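Side-chain contacts in ferrichrome-binding protein (Bacillus subtilis subsp. subtilis, PDB 3G9Q), which binds iron(3+)-hydroxamate complexes such as ferrichrome and passes them to the membrane permease of the FhuCBGD ABC importer: residues 105-108 and 109-113; 185-188 and 189-193. One frame throughout, in Å; residues are numbered along the deposited sequence.

How the contacts relate
Contact 1 (105-108 with 109-113) precedes contact 2 (185-188 with 189-193) along the chain, and they lie in different lobes. Contact 1 is the early part of helix 106-115, beside the four-stranded parallel sheet of the N-terminal half. Contact 2 is the end of helix 182-189, shortly before strand 195-198 at the border of the mixed five-stranded sheet. Between them in sequence runs the long helix 118-143, which leads from one lobe to the other. The centres of contact 1 and contact 2 are about 28 Å apart; the nearest atoms of contact 1 and contact 2 are about 17 Å apart. Contact 1 belongs to the packing of the N-terminal lobe against helix 118-143, contact 2 to a surface helix end of the C-terminal lobe.

Contact 1 of 2, residues 105-108 and 109-113; sequences IEQL and KEFAK
Phe-111 offers one face of its ring to the side-chain amide of Gln-107, one helical turn earlier. The two planes are only 13° apart, so the amide runs nearly parallel to the ring, one end over the rim of the face and the rest overhanging it, with Gln-107 CG 4.0 Å from Phe-111 CE1. Gln-107 reaches this position by sending CG away from its own backbone N (chi1 -174°) and then bending at the next bond. A flat amide suits such a place, since it can lie parallel against an aromatic ring. The carboxylate of Glu-110 stands next to the same amide, turned 61° out of its plane. Tyr-24 also meets the Phe-111 ring edge-to-face, and Phe-28 meets it at an intermediate angle.

The backbone beneath is helical. Glu-106 O accepts Glu-110 N at 2.8 Å and, more weakly, Lys-109 N at 2.9 Å, an acceptor shared by two donors. Ala-112 N donates to Leu-108 O at 3.0 Å. The small side chain of Ala-112 touches Ala-121 of helix 118-143, where a methyl takes little room. Leu-108, buried, spreads its branched end between Trp-124, Tyr-27 and Leu-31. Lys-109 lays its CG against Ile-105 O and carries its ammonium outward; Lys-109 NZ stays 5.2 Å from Glu-106 OE2, so the opposite charges may attract but do not pair directly.

Charged residues on one flank and Leu-108, Phe-111 and Ala-112 on the other make this an amphipathic helix, packed between helix 25-31 and the lobe-spanning helix 118-143 in a protein of the bacterial solute-binding protein 8 family.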
ATOM      1  N   ILE A 105      -2.693  -9.245  -6.534  1.00 65.13           N
ATOM      2  CA  ILE A 105      -1.687  -9.961  -7.295  1.00 65.40           C
ATOM      3  C   ILE A 105      -2.395 -10.298  -8.599  1.00 67.29           C
ATOM      4  O   ILE A 105      -1.756 -10.603  -9.604  1.00 73.90           O
ATOM      5  CB  ILE A 105      -1.254 -11.264  -6.583  1.00 73.24           C
ATOM      6  CG1 ILE A 105      -0.322 -10.939  -5.410  1.00 69.68           C
ATOM      7  CG2 ILE A 105      -0.561 -12.194  -7.567  1.00 80.49           C
ATOM      8  CD1 ILE A 105      -0.115 -12.081  -4.416  1.00 68.23           C
ATOM      9  N   GLU A 106      -3.727 -10.234  -8.567  1.00 65.55           N
ATOM     10  CA  GLU A 106      -4.548 -10.508  -9.746  1.00 63.44           C
ATOM     11  C   GLU A 106      -4.510  -9.267 -10.633  1.00 63.79           C
ATOM     12  O   GLU A 106      -4.421  -9.371 -11.859  1.00 64.82           O
ATOM     13  CB  GLU A 106      -5.997 -10.820  -9.342  1.00 69.22           C
ATOM     14  CG  GLU A 106      -6.154 -11.896  -8.248  1.00 93.23           C
ATOM     15  CD  GLU A 106      -5.643 -13.297  -8.631  1.00101.64           C
ATOM     16  OE1 GLU A 106      -5.521 -14.144  -7.709  1.00 83.01           O
ATOM     17  OE2 GLU A 106      -5.379 -13.554  -9.832  1.00106.87           O
ATOM     18  N   GLN A 107      -4.565  -8.097  -9.995  1.00 63.28           N
ATOM     19  CA  GLN A 107      -4.522  -6.800 -10.676  1.00 54.33           C
ATOM     20  C   GLN A 107      -3.242  -6.662 -11.495  1.00 54.90           C
ATOM     21  O   GLN A 107      -3.211  -5.929 -12.483  1.00 52.72           O
ATOM     22  CB  GLN A 107      -4.592  -5.668  -9.644  1.00 56.71           C
ATOM     23  CG  GLN A 107      -4.707  -4.261 -10.220  1.00 43.23           C
ATOM     24  CD  GLN A 107      -5.922  -4.082 -11.102  1.00 48.39           C
ATOM     25  OE1 GLN A 107      -5.953  -4.556 -12.230  1.00 50.93           O
ATOM     26  NE2 GLN A 107      -6.932  -3.399 -10.588  1.00 49.35           N
ATOM     27  N   LEU A 108      -2.190  -7.363 -11.068  1.00 55.24           N
ATOM     28  CA  LEU A 108      -0.895  -7.347 -11.761  1.00 47.58           C
ATOM     29  C   LEU A 108      -0.920  -8.278 -12.972  1.00 52.22           C
ATOM     30  O   LEU A 108      -0.254  -8.042 -13.984  1.00 40.15           O
ATOM     31  CB  LEU A 108       0.228  -7.798 -10.816  1.00 41.47           C
ATOM     32  CG  LEU A 108       1.582  -8.112 -11.472  1.00 33.40           C
ATOM     33  CD1 LEU A 108       2.165  -6.858 -12.070  1.00 34.90           C
ATOM     34  CD2 LEU A 108       2.527  -8.699 -10.451  1.00 32.69           C
ATOM     35  N   LYS A 109      -1.693  -9.350 -12.853  1.00 54.89           N
ATOM     36  CA  LYS A 109      -1.796 -10.310 -13.928  1.00 51.10           C
ATOM     37  C   LYS A 109      -2.797  -9.797 -14.952  1.00 46.72           C
ATOM     38  O   LYS A 109      -2.791 -10.229 -16.093  1.00 60.48           O
ATOM     39  CB  LYS A 109      -2.199 -11.682 -13.366  1.00 59.25           C
ATOM     40  CG  LYS A 109      -1.263 -12.183 -12.268  1.00 58.77           C
ATOM     41  CD  LYS A 109      -0.860 -13.648 -12.439  1.00 75.96           C
ATOM     42  CE  LYS A 109      -2.003 -14.612 -12.159  1.00 80.28           C
ATOM     43  NZ  LYS A 109      -1.600 -16.030 -12.435  1.00 83.04           N
ATOM     44  N   GLU A 110      -3.658  -8.872 -14.546  1.00 51.94           N
ATOM     45  CA  GLU A 110      -4.630  -8.304 -15.477  1.00 56.84           C
ATOM     46  C   GLU A 110      -3.869  -7.365 -16.401  1.00 56.63           C
ATOM     47  O   GLU A 110      -4.043  -7.403 -17.616  1.00 63.90           O
ATOM     48  CB  GLU A 110      -5.703  -7.509 -14.727  1.00 64.84           C
ATOM     49  CG  GLU A 110      -6.818  -6.945 -15.607  1.00 72.69           C
ATOM     50  CD  GLU A 110      -7.703  -5.931 -14.874  1.00 90.68           C
ATOM     51  OE1 GLU A 110      -7.229  -4.802 -14.608  1.00 94.87           O
ATOM     52  OE2 GLU A 110      -8.873  -6.261 -14.565  1.00 91.07           O
ATOM     53  N   PHE A 111      -3.018  -6.529 -15.810  1.00 50.31           N
ATOM     54  CA  PHE A 111      -2.215  -5.565 -16.557  1.00 44.48           C
ATOM     55  C   PHE A 111      -1.155  -6.259 -17.397  1.00 43.72           C
ATOM     56  O   PHE A 111      -0.846  -5.808 -18.493  1.00 42.74           O
ATOM     57  CB  PHE A 111      -1.531  -4.583 -15.600  1.00 48.91           C
ATOM     58  CG  PHE A 111      -2.461  -3.564 -14.985  1.00 39.19           C
ATOM     59  CD1 PHE A 111      -2.226  -3.091 -13.702  1.00 42.61           C
ATOM     60  CD2 PHE A 111      -3.546  -3.055 -15.693  1.00 43.66           C
ATOM     61  CE1 PHE A 111      -3.056  -2.133 -13.138  1.00 48.62           C
ATOM     62  CE2 PHE A 111      -4.380  -2.093 -15.131  1.00 39.37           C
ATOM     63  CZ  PHE A 111      -4.132  -1.635 -13.857  1.00 44.19           C
ATOM     64  N   ALA A 112      -0.594  -7.347 -16.877  1.00 44.44           N
ATOM     65  CA  ALA A 112       0.433  -8.091 -17.596  1.00 50.30           C
ATOM     66  C   ALA A 112      -0.154  -8.677 -18.876  1.00 53.26           C
ATOM     67  O   ALA A 112       0.453  -8.601 -19.942  1.00 53.94           O
ATOM     68  CB  ALA A 112       0.994  -9.198 -16.713  1.00 47.79           C
ATOM     69  N   LYS A 113      -1.346  -9.247 -18.758  1.00 48.66           N
ATOM     70  CA  LYS A 113      -2.043  -9.851 -19.886  1.00 56.65           C
ATOM     71  C   LYS A 113      -2.451  -8.773 -20.875  1.00 57.37           C
ATOM     72  O   LYS A 113      -2.339  -8.948 -22.089  1.00 61.57           O
ATOM     73  CB  LYS A 113      -3.280 -10.601 -19.378  1.00 62.62           C
ATOM     74  CG  LYS A 113      -3.996 -11.473 -20.396  1.00 59.86           C
ATOM     75  CD  LYS A 113      -4.986 -10.675 -21.228  1.00 69.02           C
ATOM     76  CE  LYS A 113      -5.797 -11.595 -22.135  1.00 78.25           C
ATOM     77  NZ  LYS A 113      -4.948 -12.345 -23.120  1.00 75.09           N
TER

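Contact 2 of 2, residues 185-188 and 189-193; sequences KEKA and IDQGP
Two flat groups, the carboxylate of Asp-190 and the amide of Gln-191, lean back over the last helical turn. The ammonium of Lys-185 comes to the carboxylate close to its plane, on the syn side of OD1, and forms a salt bridge with Lys-185 NZ 2.7 Å from Asp-190 OD1. The lysine's CG comes obliquely past OD1, well out of the carboxylate plane. Glu-186 O lies over one face of the Gln-191 amide, 3.8 Å from Gln-191 CD, and Lys-187 CD lies on that same side, 4.0 Å from Gln-191 NE2.

Lys-185 runs extended until its last torsion (chi4 -68°), which turns NZ in to the carboxylate. A long, flexible lysine suits this exposed spot: its charge probably offsets the carboxylate, which a helix C-terminus would otherwise disfavour. Ile-189 is folded back so that its CD1 packs 3.8 Å from Lys-185 CA.

Lys-185 O accepts Asp-190 N at 2.8 Å and, weakly, Ile-189 N. Gly-192 N then bonds Lys-187 O at 3.1 Å; without a CB, the glycine can bring its backbone close to that carbonyl. Both Lys-187 and Ala-188 touch Thr-196.

The bonds from Asp-190 N and Gly-192 N each run from i+5 to i, the wide pi-type pattern, closing helix 182-189 and turning the chain into the short loop that leads to strand 195-198, an outermost strand of the mixed sheet.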
ATOM      1  N   LYS A 185      -9.053  -8.967  16.096  1.00 45.48           N
ATOM      2  CA  LYS A 185      -9.563  -9.912  15.103  1.00 50.69           C
ATOM      3  C   LYS A 185     -11.086  -9.809  15.098  1.00 56.11           C
ATOM      4  O   LYS A 185     -11.719  -9.714  14.045  1.00 61.63           O
ATOM      5  CB  LYS A 185      -9.151 -11.337  15.469  1.00 51.83           C
ATOM      6  CG  LYS A 185      -9.554 -12.408  14.476  1.00 43.22           C
ATOM      7  CD  LYS A 185      -8.927 -13.730  14.894  1.00 50.14           C
ATOM      8  CE  LYS A 185      -8.906 -14.777  13.777  1.00 64.48           C
ATOM      9  NZ  LYS A 185     -10.248 -15.298  13.354  1.00 67.58           N
ATOM     10  N   GLU A 186     -11.658  -9.816  16.299  1.00 54.85           N
ATOM     11  CA  GLU A 186     -13.098  -9.718  16.492  1.00 51.61           C
ATOM     12  C   GLU A 186     -13.691  -8.458  15.870  1.00 52.34           C
ATOM     13  O   GLU A 186     -14.772  -8.503  15.299  1.00 48.43           O
ATOM     14  CB  GLU A 186     -13.423  -9.735  17.993  1.00 52.51           C
ATOM     15  CG  GLU A 186     -14.921  -9.743  18.347  1.00 66.14           C
ATOM     16  CD  GLU A 186     -15.170  -9.653  19.857  1.00 80.82           C
ATOM     17  OE1 GLU A 186     -14.548 -10.442  20.609  1.00 86.23           O
ATOM     18  OE2 GLU A 186     -15.987  -8.802  20.298  1.00 76.18           O
ATOM     19  N   LYS A 187     -12.984  -7.340  15.960  1.00 54.52           N
ATOM     20  CA  LYS A 187     -13.526  -6.105  15.435  1.00 56.13           C
ATOM     21  C   LYS A 187     -13.040  -5.659  14.071  1.00 56.94           C
ATOM     22  O   LYS A 187     -13.845  -5.366  13.189  1.00 64.74           O
ATOM     23  CB  LYS A 187     -13.304  -4.979  16.444  1.00 59.97           C
ATOM     24  CG  LYS A 187     -14.008  -5.188  17.786  1.00 60.01           C
ATOM     25  CD  LYS A 187     -15.510  -5.364  17.623  1.00 55.14           C
ATOM     26  CE  LYS A 187     -16.234  -5.181  18.947  1.00 58.67           C
ATOM     27  NZ  LYS A 187     -16.127  -3.781  19.449  1.00 64.59           N
ATOM     28  N   ALA A 188     -11.730  -5.604  13.889  1.00 55.03           N
ATOM     29  CA  ALA A 188     -11.184  -5.147  12.623  1.00 50.85           C
ATOM     30  C   ALA A 188     -11.038  -6.227  11.554  1.00 53.35           C
ATOM     31  O   ALA A 188     -10.692  -5.914  10.420  1.00 59.97           O
ATOM     32  CB  ALA A 188      -9.850  -4.463  12.857  1.00 48.38           C
ATOM     33  N   ILE A 189     -11.292  -7.487  11.890  1.00 51.36           N
ATOM     34  CA  ILE A 189     -11.171  -8.535  10.884  1.00 56.61           C
ATOM     35  C   ILE A 189     -12.460  -9.315  10.661  1.00 64.67           C
ATOM     36  O   ILE A 189     -13.213  -9.029   9.730  1.00 74.37           O
ATOM     37  CB  ILE A 189     -10.036  -9.534  11.219  1.00 51.24           C
ATOM     38  CG1 ILE A 189      -8.683  -8.826  11.194  1.00 50.86           C
ATOM     39  CG2 ILE A 189     -10.001 -10.651  10.190  1.00 49.68           C
ATOM     40  CD1 ILE A 189      -7.550  -9.573  11.898  1.00 59.45           C
ATOM     41  N   ASP A 190     -12.716 -10.295  11.521  1.00 70.76           N
ATOM     42  CA  ASP A 190     -13.905 -11.157  11.435  1.00 76.04           C
ATOM     43  C   ASP A 190     -15.255 -10.439  11.481  1.00 69.67           C
ATOM     44  O   ASP A 190     -16.294 -11.086  11.606  1.00 56.11           O
ATOM     45  CB  ASP A 190     -13.871 -12.171  12.580  1.00 78.17           C
ATOM     46  CG  ASP A 190     -12.572 -12.936  12.636  1.00 82.00           C
ATOM     47  OD1 ASP A 190     -12.293 -13.550  13.697  1.00 87.27           O
ATOM     48  OD2 ASP A 190     -11.843 -12.924  11.613  1.00 78.53           O
ATOM     49  N   GLN A 191     -15.252  -9.118  11.366  1.00 71.21           N
ATOM     50  CA  GLN A 191     -16.505  -8.404  11.446  1.00 70.52           C
ATOM     51  C   GLN A 191     -16.607  -7.159  10.581  1.00 75.78           C
ATOM     52  O   GLN A 191     -17.195  -7.197   9.503  1.00 84.33           O
ATOM     53  CB  GLN A 191     -16.771  -8.054  12.908  1.00 70.03           C
ATOM     54  CG  GLN A 191     -18.087  -7.385  13.199  1.00 62.93           C
ATOM     55  CD  GLN A 191     -18.237  -7.077  14.673  1.00 62.92           C
ATOM     56  OE1 GLN A 191     -18.135  -7.968  15.522  1.00 48.59           O
ATOM     57  NE2 GLN A 191     -18.476  -5.810  14.989  1.00 63.35           N
ATOM     58  N   GLY A 192     -16.021  -6.061  11.047  1.00 70.20           N
ATOM     59  CA  GLY A 192     -16.102  -4.797  10.327  1.00 72.94           C
ATOM     60  C   GLY A 192     -15.800  -4.715   8.838  1.00 67.04           C
ATOM     61  O   GLY A 192     -15.660  -5.725   8.146  1.00 55.89           O
ATOM     62  N   PRO A 193     -15.735  -3.479   8.314  1.00 67.53           N
ATOM     63  CA  PRO A 193     -15.446  -3.186   6.906  1.00 68.24           C
ATOM     64  C   PRO A 193     -13.942  -3.249   6.645  1.00 65.96           C
ATOM     65  O   PRO A 193     -13.479  -2.904   5.559  1.00 65.22           O
ATOM     66  CB  PRO A 193     -15.983  -1.770   6.732  1.00 69.02           C
ATOM     67  CG  PRO A 193     -15.693  -1.157   8.077  1.00 73.83           C
ATOM     68  CD  PRO A 193     -16.160  -2.252   9.021  1.00 67.31           C
TER